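Long-range contacts in effector EagT6 (Pseudomonas aeruginosa, PDB 1TU1), which plays an essential role in delivering the toxin Tse6 to target cells, specifically in the loading of Tse6 onto VgrG1a: residues D21-F27 with S39-R44; S32-A38 with D124-H128; L68-H74 with L89-Q94. One frame throughout, in Å; residues are numbered along the deposited sequence.

Contact 1: residues D21-F27 with S39-R44; sequences DQSINIF and SFVISR
R44 reaches S23 because its side chain starts out beside its own backbone N (chi1 -66°) and then bends at chi2 (88°). This brings the guanidinium to S23. One guanidinium face takes S23 CB. From R44, NH1 gives a weak hydrogen bond to S23 O (3.0 Å). The charge of R44 is met mainly by E10 of the second subunit, in a salt bridge. D21 OD2 stands well out of the guanidinium plane and 4.3 Å from R44 NE, so any attraction is probably electrostatic, with no N-H aimed at it.

D21 OD1 accepts hydrogen bonds from both S23 N and S23 OG, the first closing an Asx turn. Two waters bridge the backbones: one between D21 O and R44 O, the other between S23 O and R44 N.

Beyond the turn the segments pair as part of the antiparallel hairpin of strands 25-29 and 38-45. N25 and I42 exchange two backbone bonds of 2.8 Å, N25 N to I42 O and I42 N to N25 O. F27 and F40 form the next hydrogen-bonded pair. Their side chains lie side by side on the N25 and I42 face, with F27 CD2 4.0 Å from F40 CD2. I26 CG1 meets V41 CG2 on the opposite face.

D21 and F27 also pair with a strand of the second subunit. The R44-E10 salt bridge probably favours the homodimer.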
loop_
_atom_site.group_PDB
_atom_site.type_symbol
_atom_site.label_atom_id
_atom_site.label_comp_id
_atom_site.label_asym_id
_atom_site.label_seq_id
_atom_site.Cartn_x
_atom_site.Cartn_y
_atom_site.Cartn_z
ATOM N N ASP A 21 2.728 3.026 -9.842
ATOM C CA ASP A 21 2.444 2.954 -8.406
ATOM C C ASP A 21 0.989 2.648 -8.115
ATOM O O ASP A 21 0.118 3.358 -8.577
ATOM C CB ASP A 21 2.841 4.286 -7.779
ATOM C CG ASP A 21 2.575 4.346 -6.297
ATOM O OD1 ASP A 21 2.433 3.294 -5.638
ATOM O OD2 ASP A 21 2.502 5.445 -5.722
ATOM N N GLN A 22 0.739 1.587 -7.339
ATOM C CA GLN A 22 -0.603 1.129 -6.963
ATOM C C GLN A 22 -0.700 0.980 -5.422
ATOM O O GLN A 22 -1.535 0.246 -4.907
ATOM C CB GLN A 22 -0.932 -0.204 -7.663
ATOM C CG GLN A 22 -0.772 -0.135 -9.198
ATOM C CD GLN A 22 -1.161 -1.405 -9.962
ATOM O OE1 GLN A 22 -1.210 -1.378 -11.205
ATOM N NE2 GLN A 22 -1.398 -2.507 -9.252
ATOM N N SER A 23 0.169 1.681 -4.722
ATOM C CA SER A 23 0.324 1.532 -3.281
ATOM C C SER A 23 -0.973 1.860 -2.507
ATOM O O SER A 23 -1.698 2.771 -2.866
ATOM C CB SER A 23 1.457 2.426 -2.802
ATOM O OG SER A 23 2.676 1.947 -3.325
ATOM N N ILE A 24 -1.243 1.097 -1.453
ATOM C CA ILE A 24 -2.381 1.363 -0.577
ATOM C C ILE A 24 -1.941 1.315 0.894
ATOM O O ILE A 24 -1.333 0.335 1.356
ATOM C CB ILE A 24 -3.496 0.322 -0.862
ATOM C CG1 ILE A 24 -3.894 0.320 -2.346
ATOM C CG2 ILE A 24 -4.745 0.603 -0.055
ATOM C CD1 ILE A 24 -4.679 -0.886 -2.754
ATOM N N ASN A 25 -2.185 2.394 1.629
ATOM C CA ASN A 25 -2.006 2.365 3.079
ATOM C C ASN A 25 -3.299 1.949 3.726
ATOM O O ASN A 25 -4.359 2.473 3.390
ATOM C CB ASN A 25 -1.543 3.695 3.625
ATOM C CG ASN A 25 -0.249 4.153 3.000
ATOM O OD1 ASN A 25 0.845 3.699 3.376
ATOM N ND2 ASN A 25 -0.365 5.011 1.987
ATOM N N ILE A 26 -3.231 0.982 4.639
ATOM C CA ILE A 26 -4.433 0.384 5.194
ATOM C C ILE A 26 -4.310 0.455 6.714
ATOM O O ILE A 26 -3.308 -0.024 7.261
ATOM C CB ILE A 26 -4.598 -1.072 4.752
ATOM C CG1 ILE A 26 -4.703 -1.177 3.213
ATOM C CG2 ILE A 26 -5.797 -1.701 5.456
ATOM C CD1 ILE A 26 -4.608 -2.578 2.688
ATOM N N PHE A 27 -5.322 1.036 7.350
ATOM C CA PHE A 27 -5.425 1.119 8.813
ATOM C C PHE A 27 -6.793 0.611 9.271
ATOM O O PHE A 27 -7.818 0.931 8.681
ATOM C CB PHE A 27 -5.182 2.541 9.302
ATOM C CG PHE A 27 -3.858 3.072 8.913
ATOM C CD1 PHE A 27 -2.738 2.785 9.662
ATOM C CD2 PHE A 27 -3.711 3.830 7.739
ATOM C CE1 PHE A 27 -1.501 3.258 9.298
ATOM C CE2 PHE A 27 -2.478 4.303 7.380
ATOM C CZ PHE A 27 -1.377 4.028 8.142
ATOM N N SER A 39 -12.265 0.669 8.516
ATOM C CA SER A 39 -10.998 0.801 7.805
ATOM C C SER A 39 -10.796 2.228 7.315
ATOM O O SER A 39 -11.760 2.907 6.939
ATOM C CB SER A 39 -10.902 -0.188 6.660
ATOM O OG SER A 39 -11.785 0.085 5.602
ATOM N N PHE A 40 -9.540 2.652 7.313
ATOM C CA PHE A 40 -9.123 3.954 6.781
ATOM C C PHE A 40 -7.991 3.627 5.818
ATOM O O PHE A 40 -6.941 3.122 6.239
ATOM C CB PHE A 40 -8.641 4.851 7.893
ATOM C CG PHE A 40 -8.107 6.179 7.432
ATOM C CD1 PHE A 40 -8.950 7.110 6.851
ATOM C CD2 PHE A 40 -6.736 6.472 7.536
ATOM C CE1 PHE A 40 -8.462 8.363 6.432
ATOM C CE2 PHE A 40 -6.223 7.718 7.107
ATOM C CZ PHE A 40 -7.089 8.657 6.541
ATOM N N VAL A 41 -8.220 3.914 4.539
ATOM C CA VAL A 41 -7.353 3.464 3.464
ATOM C C VAL A 41 -6.908 4.675 2.610
ATOM O O VAL A 41 -7.725 5.515 2.242
ATOM C CB VAL A 41 -8.079 2.445 2.592
ATOM C CG1 VAL A 41 -7.325 2.155 1.318
ATOM C CG2 VAL A 41 -8.359 1.160 3.369
ATOM N N ILE A 42 -5.617 4.751 2.336
ATOM C CA ILE A 42 -5.057 5.789 1.467
ATOM C C ILE A 42 -4.652 5.138 0.177
ATOM O O ILE A 42 -3.859 4.162 0.182
ATOM C CB ILE A 42 -3.858 6.458 2.113
ATOM C CG1 ILE A 42 -4.214 6.939 3.532
ATOM C CG2 ILE A 42 -3.372 7.653 1.236
ATOM C CD1 ILE A 42 -3.013 7.471 4.293
ATOM N N SER A 43 -5.192 5.667 -0.915
ATOM C CA SER A 43 -4.942 5.185 -2.260
ATOM C C SER A 43 -4.537 6.377 -3.165
ATOM O O SER A 43 -4.525 7.523 -2.707
ATOM C CB SER A 43 -6.152 4.455 -2.816
ATOM O OG SER A 43 -7.290 5.294 -2.873
ATOM N N ARG A 44 -4.075 6.058 -4.373
ATOM C CA ARG A 44 -3.606 7.041 -5.357
ATOM C C ARG A 44 -4.345 6.824 -6.670
ATOM O O ARG A 44 -4.639 5.685 -7.049
ATOM C CB ARG A 44 -2.114 6.873 -5.654
ATOM C CG ARG A 44 -1.193 7.160 -4.500
ATOM C CD ARG A 44 -0.942 5.934 -3.613
ATOM N NE ARG A 44 -0.120 6.304 -2.478
ATOM C CZ ARG A 44 -0.193 5.825 -1.248
ATOM N NH1 ARG A 44 -1.102 4.918 -0.919
ATOM N NH2 ARG A 44 0.669 6.307 -0.341
HETATM O O HOH W 1 -2.740 3.758 -8.010
HETATM O O HOH W 2 -3.303 3.303 -5.076
#

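Contact 2: residues S32-A38 with D124-H128; sequences SGPAREA and DLPHH
H128 meets 32-38 with its imidazole, whose edge meets the R36 carbonyl and whose face takes the A38 methyl. Its CB leads to CG, which is 3.8 Å from A38 CB. Next along the ring, CD2 of H128 comes closer to the same methyl, at 3.5 Å. A38 CB thus sits over one ring face as a CH-pi contact, 16° off the normal. H127 ND1 lies over the opposite face, toward the rim. At the tip, H128 NE2 donates to R36 O (2.7 Å). The acceptor lies in the ring plane, and the donor N is almost straight out from the carbonyl, with a C=O...N angle of 171°.

R36 is held at its other backbone polar atom too. Its N donates to D124 OD2 (2.8 Å), which is met from well above the carboxylate plane. H127 covers the turn before it: A35 CB lies over its ring, 3.9 Å from the centroid. S32 CB approaches H127 NE2 (3.4 Å).

The contact ties the loop between strands 25-29 and 38-45, with its type II' turn S32-A35, to the start of helix 125-137. D124 accepts and H128 donates, so the N-H and C=O of R36 are both paired. This needs NE2 of H128 protonated, but does not require a charged ring.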
loop_
_atom_site.group_PDB
_atom_site.type_symbol
_atom_site.label_atom_id
_atom_site.label_comp_id
_atom_site.label_asym_id
_atom_site.label_seq_id
_atom_site.Cartn_x
_atom_site.Cartn_y
_atom_site.Cartn_z
ATOM N N SER A 32 -15.191 -1.448 19.188
ATOM C CA SER A 32 -15.375 -0.946 20.550
ATOM C C SER A 32 -16.845 -1.053 20.924
ATOM O O SER A 32 -17.679 -0.341 20.373
ATOM C CB SER A 32 -14.920 0.506 20.641
ATOM O OG SER A 32 -14.881 0.949 21.986
ATOM N N GLY A 33 -17.170 -1.971 21.834
ATOM C CA GLY A 33 -18.554 -2.199 22.216
ATOM C C GLY A 33 -19.380 -2.825 21.100
ATOM O O GLY A 33 -19.054 -3.916 20.631
ATOM N N PRO A 34 -20.460 -2.161 20.688
ATOM C CA PRO A 34 -21.275 -2.616 19.557
ATOM C C PRO A 34 -20.771 -2.105 18.188
ATOM O O PRO A 34 -21.236 -2.589 17.162
ATOM C CB PRO A 34 -22.641 -2.009 19.866
ATOM C CG PRO A 34 -22.307 -0.705 20.550
ATOM C CD PRO A 34 -21.001 -0.925 21.282
ATOM N N ALA A 35 -19.865 -1.130 18.179
ATOM C CA ALA A 35 -19.263 -0.658 16.929
ATOM C C ALA A 35 -18.241 -1.669 16.419
ATOM O O ALA A 35 -17.361 -2.078 17.147
ATOM C CB ALA A 35 -18.609 0.706 17.126
ATOM N N ARG A 36 -18.371 -2.057 15.160
ATOM C CA ARG A 36 -17.400 -2.947 14.534
ATOM C C ARG A 36 -16.147 -2.192 14.050
ATOM O O ARG A 36 -16.098 -0.956 14.013
ATOM C CB ARG A 36 -18.024 -3.707 13.359
ATOM C CG ARG A 36 -19.363 -4.385 13.648
ATOM C CD ARG A 36 -19.362 -5.346 14.832
ATOM N NE ARG A 36 -20.556 -6.201 14.845
ATOM C CZ ARG A 36 -20.867 -7.061 15.817
ATOM N NH1 ARG A 36 -20.071 -7.221 16.868
ATOM N NH2 ARG A 36 -21.977 -7.782 15.727
ATOM N N GLU A 37 -15.122 -2.967 13.721
ATOM C CA GLU A 37 -13.888 -2.427 13.188
ATOM C C GLU A 37 -14.178 -1.705 11.880
ATOM O O GLU A 37 -14.902 -2.199 11.056
ATOM C CB GLU A 37 -12.900 -3.567 12.930
ATOM C CG GLU A 37 -11.489 -3.130 12.614
ATOM C CD GLU A 37 -10.506 -4.293 12.642
ATOM O OE1 GLU A 37 -10.415 -4.984 11.627
ATOM O OE2 GLU A 37 -9.819 -4.490 13.662
ATOM N N ALA A 38 -13.609 -0.526 11.719
ATOM C CA ALA A 38 -13.667 0.222 10.447
ATOM C C ALA A 38 -12.302 0.215 9.764
ATOM O O ALA A 38 -11.308 -0.197 10.346
ATOM C CB ALA A 38 -14.068 1.651 10.732
ATOM N N ASP A 124 -22.250 2.638 12.662
ATOM C CA ASP A 124 -20.952 2.833 13.321
ATOM C C ASP A 124 -20.261 4.154 12.976
ATOM O O ASP A 124 -19.256 4.489 13.589
ATOM C CB ASP A 124 -20.006 1.662 12.999
ATOM C CG ASP A 124 -20.455 0.357 13.641
ATOM O OD1 ASP A 124 -21.352 0.396 14.523
ATOM O OD2 ASP A 124 -19.969 -0.748 13.320
ATOM N N LEU A 125 -20.769 4.892 11.994
ATOM C CA LEU A 125 -20.100 6.132 11.601
ATOM C C LEU A 125 -19.877 7.085 12.784
ATOM O O LEU A 125 -18.762 7.576 12.980
ATOM C CB LEU A 125 -20.813 6.825 10.441
ATOM C CG LEU A 125 -20.201 8.177 10.050
ATOM C CD1 LEU A 125 -18.723 8.028 9.654
ATOM C CD2 LEU A 125 -20.978 8.843 8.933
ATOM N N PRO A 126 -20.903 7.348 13.598
ATOM C CA PRO A 126 -20.734 8.292 14.716
ATOM C C PRO A 126 -19.659 7.884 15.703
ATOM O O PRO A 126 -19.040 8.742 16.321
ATOM C CB PRO A 126 -22.121 8.295 15.392
ATOM C CG PRO A 126 -23.039 7.873 14.331
ATOM C CD PRO A 126 -22.283 6.837 13.527
ATOM N N HIS A 127 -19.440 6.588 15.873
ATOM C CA HIS A 127 -18.421 6.130 16.803
ATOM C C HIS A 127 -17.004 6.385 16.270
ATOM O O HIS A 127 -16.104 6.770 17.012
ATOM C CB HIS A 127 -18.597 4.639 17.094
ATOM C CG HIS A 127 -17.503 4.088 17.938
ATOM N ND1 HIS A 127 -16.305 3.662 17.408
ATOM C CD2 HIS A 127 -17.388 3.965 19.278
ATOM C CE1 HIS A 127 -15.509 3.274 18.386
ATOM N NE2 HIS A 127 -16.141 3.451 19.532
ATOM N N HIS A 128 -16.804 6.153 14.981
ATOM C CA HIS A 128 -15.462 6.256 14.388
ATOM C C HIS A 128 -15.068 7.689 13.958
ATOM O O HIS A 128 -13.883 8.001 13.809
ATOM C CB HIS A 128 -15.360 5.290 13.208
ATOM C CG HIS A 128 -15.289 3.858 13.630
ATOM N ND1 HIS A 128 -14.287 3.376 14.442
ATOM C CD2 HIS A 128 -16.108 2.813 13.376
ATOM C CE1 HIS A 128 -14.487 2.088 14.660
ATOM N NE2 HIS A 128 -15.574 1.718 14.012
#

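Contact 3: residues L68-H74 with L89-Q94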
loop_
_atom_site.group_PDB
_atom_site.type_symbol
_atom_site.label_atom_id
_atom_site.label_comp_id
_atom_site.label_asym_id
_atom_site.label_seq_id
_atom_site.Cartn_x
_atom_site.Cartn_y
_atom_site.Cartn_z
ATOM N N LEU A 68 -21.935 1.612 -8.495
ATOM C CA LEU A 68 -22.163 1.138 -7.131
ATOM C C LEU A 68 -23.661 1.006 -6.843
ATOM O O LEU A 68 -24.355 2.013 -6.675
ATOM C CB LEU A 68 -21.518 2.067 -6.097
ATOM C CG LEU A 68 -20.008 2.334 -6.202
ATOM C CD1 LEU A 68 -19.595 3.328 -5.153
ATOM C CD2 LEU A 68 -19.211 1.052 -6.052
ATOM N N PRO A 69 -24.162 -0.231 -6.768
ATOM C CA PRO A 69 -25.569 -0.463 -6.426
ATOM C C PRO A 69 -25.963 0.282 -5.169
ATOM O O PRO A 69 -25.211 0.287 -4.201
ATOM C CB PRO A 69 -25.632 -1.980 -6.193
ATOM C CG PRO A 69 -24.562 -2.537 -7.043
ATOM C CD PRO A 69 -23.443 -1.499 -7.011
ATOM N N GLY A 70 -27.119 0.936 -5.203
ATOM C CA GLY A 70 -27.655 1.621 -4.038
ATOM C C GLY A 70 -26.934 2.910 -3.690
ATOM O O GLY A 70 -27.128 3.446 -2.606
ATOM N N PHE A 71 -26.112 3.421 -4.606
ATOM C CA PHE A 71 -25.328 4.622 -4.319
ATOM C C PHE A 71 -26.246 5.784 -3.922
ATOM O O PHE A 71 -27.265 6.016 -4.569
ATOM C CB PHE A 71 -24.469 5.033 -5.516
ATOM C CG PHE A 71 -23.776 6.353 -5.328
ATOM C CD1 PHE A 71 -22.571 6.428 -4.644
ATOM C CD2 PHE A 71 -24.333 7.527 -5.822
ATOM C CE1 PHE A 71 -21.931 7.646 -4.460
ATOM C CE2 PHE A 71 -23.685 8.755 -5.631
ATOM C CZ PHE A 71 -22.491 8.806 -4.949
ATOM N N LYS A 72 -25.874 6.492 -2.860
ATOM C CA LYS A 72 -26.583 7.679 -2.414
ATOM C C LYS A 72 -25.634 8.679 -1.751
ATOM O O LYS A 72 -25.005 8.384 -0.729
ATOM C CB LYS A 72 -27.698 7.289 -1.449
ATOM C CG LYS A 72 -28.673 8.414 -1.095
ATOM C CD LYS A 72 -29.764 7.878 -0.152
ATOM C CE LYS A 72 -31.033 8.732 -0.154
ATOM N NZ LYS A 72 -32.156 8.037 0.568
ATOM N N LEU A 73 -25.546 9.873 -2.331
ATOM C CA LEU A 73 -24.681 10.924 -1.799
ATOM C C LEU A 73 -25.352 11.640 -0.638
ATOM O O LEU A 73 -26.386 12.264 -0.825
ATOM C CB LEU A 73 -24.318 11.946 -2.898
ATOM C CG LEU A 73 -23.473 13.138 -2.426
ATOM C CD1 LEU A 73 -22.033 12.704 -2.130
ATOM C CD2 LEU A 73 -23.484 14.285 -3.436
ATOM N N HIS A 74 -24.763 11.566 0.552
ATOM C CA HIS A 74 -25.245 12.355 1.682
ATOM C C HIS A 74 -24.818 13.811 1.545
ATOM O O HIS A 74 -25.663 14.705 1.587
ATOM C CB HIS A 74 -24.728 11.833 3.022
ATOM C CG HIS A 74 -25.302 10.509 3.429
ATOM N ND1 HIS A 74 -25.710 9.559 2.516
ATOM C CD2 HIS A 74 -25.499 9.962 4.653
ATOM C CE1 HIS A 74 -26.150 8.492 3.159
ATOM N NE2 HIS A 74 -26.030 8.708 4.457
ATOM N N LEU A 89 -16.556 13.547 0.028
ATOM C CA LEU A 89 -17.835 12.972 -0.325
ATOM C C LEU A 89 -18.248 11.959 0.728
ATOM O O LEU A 89 -17.569 10.926 0.888
ATOM C CB LEU A 89 -17.758 12.231 -1.642
ATOM C CG LEU A 89 -17.400 13.026 -2.888
ATOM C CD1 LEU A 89 -17.306 12.054 -4.024
ATOM C CD2 LEU A 89 -18.453 14.120 -3.176
ATOM N N ASP A 90 -19.342 12.256 1.433
ATOM C CA ASP A 90 -19.987 11.310 2.336
ATOM C C ASP A 90 -21.071 10.617 1.572
ATOM O O ASP A 90 -22.000 11.256 1.074
ATOM C CB ASP A 90 -20.581 12.018 3.535
ATOM C CG ASP A 90 -19.533 12.657 4.386
ATOM O OD1 ASP A 90 -18.381 12.157 4.381
ATOM O OD2 ASP A 90 -19.736 13.669 5.080
ATOM N N TYR A 91 -20.936 9.304 1.424
ATOM C CA TYR A 91 -21.923 8.536 0.696
ATOM C C TYR A 91 -22.072 7.114 1.204
ATOM O O TYR A 91 -21.223 6.612 1.940
ATOM C CB TYR A 91 -21.631 8.541 -0.789
ATOM C CG TYR A 91 -20.352 7.862 -1.284
ATOM C CD1 TYR A 91 -20.369 6.540 -1.742
ATOM C CD2 TYR A 91 -19.157 8.580 -1.405
ATOM C CE1 TYR A 91 -19.229 5.936 -2.244
ATOM C CE2 TYR A 91 -18.009 7.992 -1.905
ATOM C CZ TYR A 91 -18.040 6.676 -2.326
ATOM O OH TYR A 91 -16.904 6.091 -2.836
ATOM N N GLN A 92 -23.175 6.492 0.801
ATOM C CA GLN A 92 -23.427 5.095 1.083
ATOM C C GLN A 92 -23.648 4.359 -0.215
ATOM O O GLN A 92 -24.008 4.968 -1.246
ATOM C CB GLN A 92 -24.612 4.926 2.056
ATOM C CG GLN A 92 -26.032 5.144 1.476
ATOM C CD GLN A 92 -27.150 4.865 2.520
ATOM O OE1 GLN A 92 -27.302 5.603 3.508
ATOM N NE2 GLN A 92 -27.915 3.795 2.297
ATOM N N TRP A 93 -23.373 3.060 -0.185
ATOM C CA TRP A 93 -23.812 2.161 -1.234
ATOM C C TRP A 93 -24.059 0.749 -0.661
ATOM O O TRP A 93 -23.774 0.483 0.510
ATOM C CB TRP A 93 -22.828 2.122 -2.405
ATOM C CG TRP A 93 -21.478 1.557 -2.081
ATOM C CD1 TRP A 93 -20.533 2.109 -1.251
ATOM C CD2 TRP A 93 -20.905 0.344 -2.582
ATOM N NE1 TRP A 93 -19.412 1.314 -1.215
ATOM C CE2 TRP A 93 -19.611 0.224 -2.020
ATOM C CE3 TRP A 93 -21.353 -0.668 -3.436
ATOM C CZ2 TRP A 93 -18.775 -0.853 -2.285
ATOM C CZ3 TRP A 93 -20.502 -1.745 -3.706
ATOM C CH2 TRP A 93 -19.231 -1.817 -3.131
ATOM N N GLN A 94 -24.593 -0.130 -1.501
ATOM C CA GLN A 94 -24.988 -1.467 -1.080
ATOM C C GLN A 94 -24.027 -2.486 -1.653
ATOM O O GLN A 94 -24.078 -2.818 -2.837
ATOM C CB GLN A 94 -26.422 -1.794 -1.536
ATOM C CG GLN A 94 -26.924 -3.188 -1.094
ATOM C CD GLN A 94 -28.274 -3.554 -1.720
ATOM O OE1 GLN A 94 -28.327 -4.130 -2.824
ATOM N NE2 GLN A 94 -29.360 -3.212 -1.025
HETATM O O HOH W 3 -27.474 2.360 -0.151
#
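L68 packs on W93 and F71 on Y91 where the turn after helix 53-67 enters a beta hairpin. The hairpin is made by strands 72-81 and 84-95, at one edge of this chain's six-stranded antiparallel sheet.

Backbone bonds set the pairing. K72 and Q92 form a hydrogen-bonded pair: K72 N gives to Q92 O (2.9 Å) and Q92 N to K72 O (3.0 Å). H74 N adds a bond to D90 O. At the other end Q94 N reaches P69 O (2.8 Å), inside the type II turn L68-F71. This extends the pairing beyond the regular strand. G70 has the positive phi that suits glycine at this turn.

Apolar contacts cover the face that carries L73 and Y91. L68 CD2 sits over the six-membered ring of W93, 3.8 Å from its centroid and only 10° off the normal. Its other branch, L68 CD1, touches Y91 CE1. W93 CG stands between its backbone N and carbonyl carbon (chi1 65°), which lays the indole against L68. The F71 and Y91 rings meet obliquely, with planes 51° apart. F71 also packs against L61, A64 and E65 of the helix. L73 CD1 meets L89 CD2 farther along.

Among the polar side chains, D90 forms a salt bridge with R103 on the neighbouring strand 98-107 and a hydrogen bond with W77 of strand 72-81. Y91 OH bonds to Q104. H74 CE1, at the ring edge, comes 3.1 Å from Q92 OE1. A water links the segments, donating to G70 O and accepting from Q92 NE2 at 2.9 Å.

How the contacts relate
Contacts 1 and 3 belong to one antiparallel sheet and involve its two outermost strands within the chain, 25-29 and 72-81. Their centres are 20 Å apart and their nearest atoms about 10 Å. Contact 2 adjoins contact 1 in sequence: A38 leads directly into S39. Its loop closes the hairpin of contact 1, and its helix follows strand 113-120, which pairs with 38-45. Contact 3 lies between the two segments of contact 2 in sequence, yet about 6 Å from it at the nearest atoms. Contact 1 alone touches the second subunit. Bound PEG, probably from the crystallisation liquor, lies about 4 Å from the Y91 side chain in contact 3 and about 6 Å from the S43 side chain in contact 1.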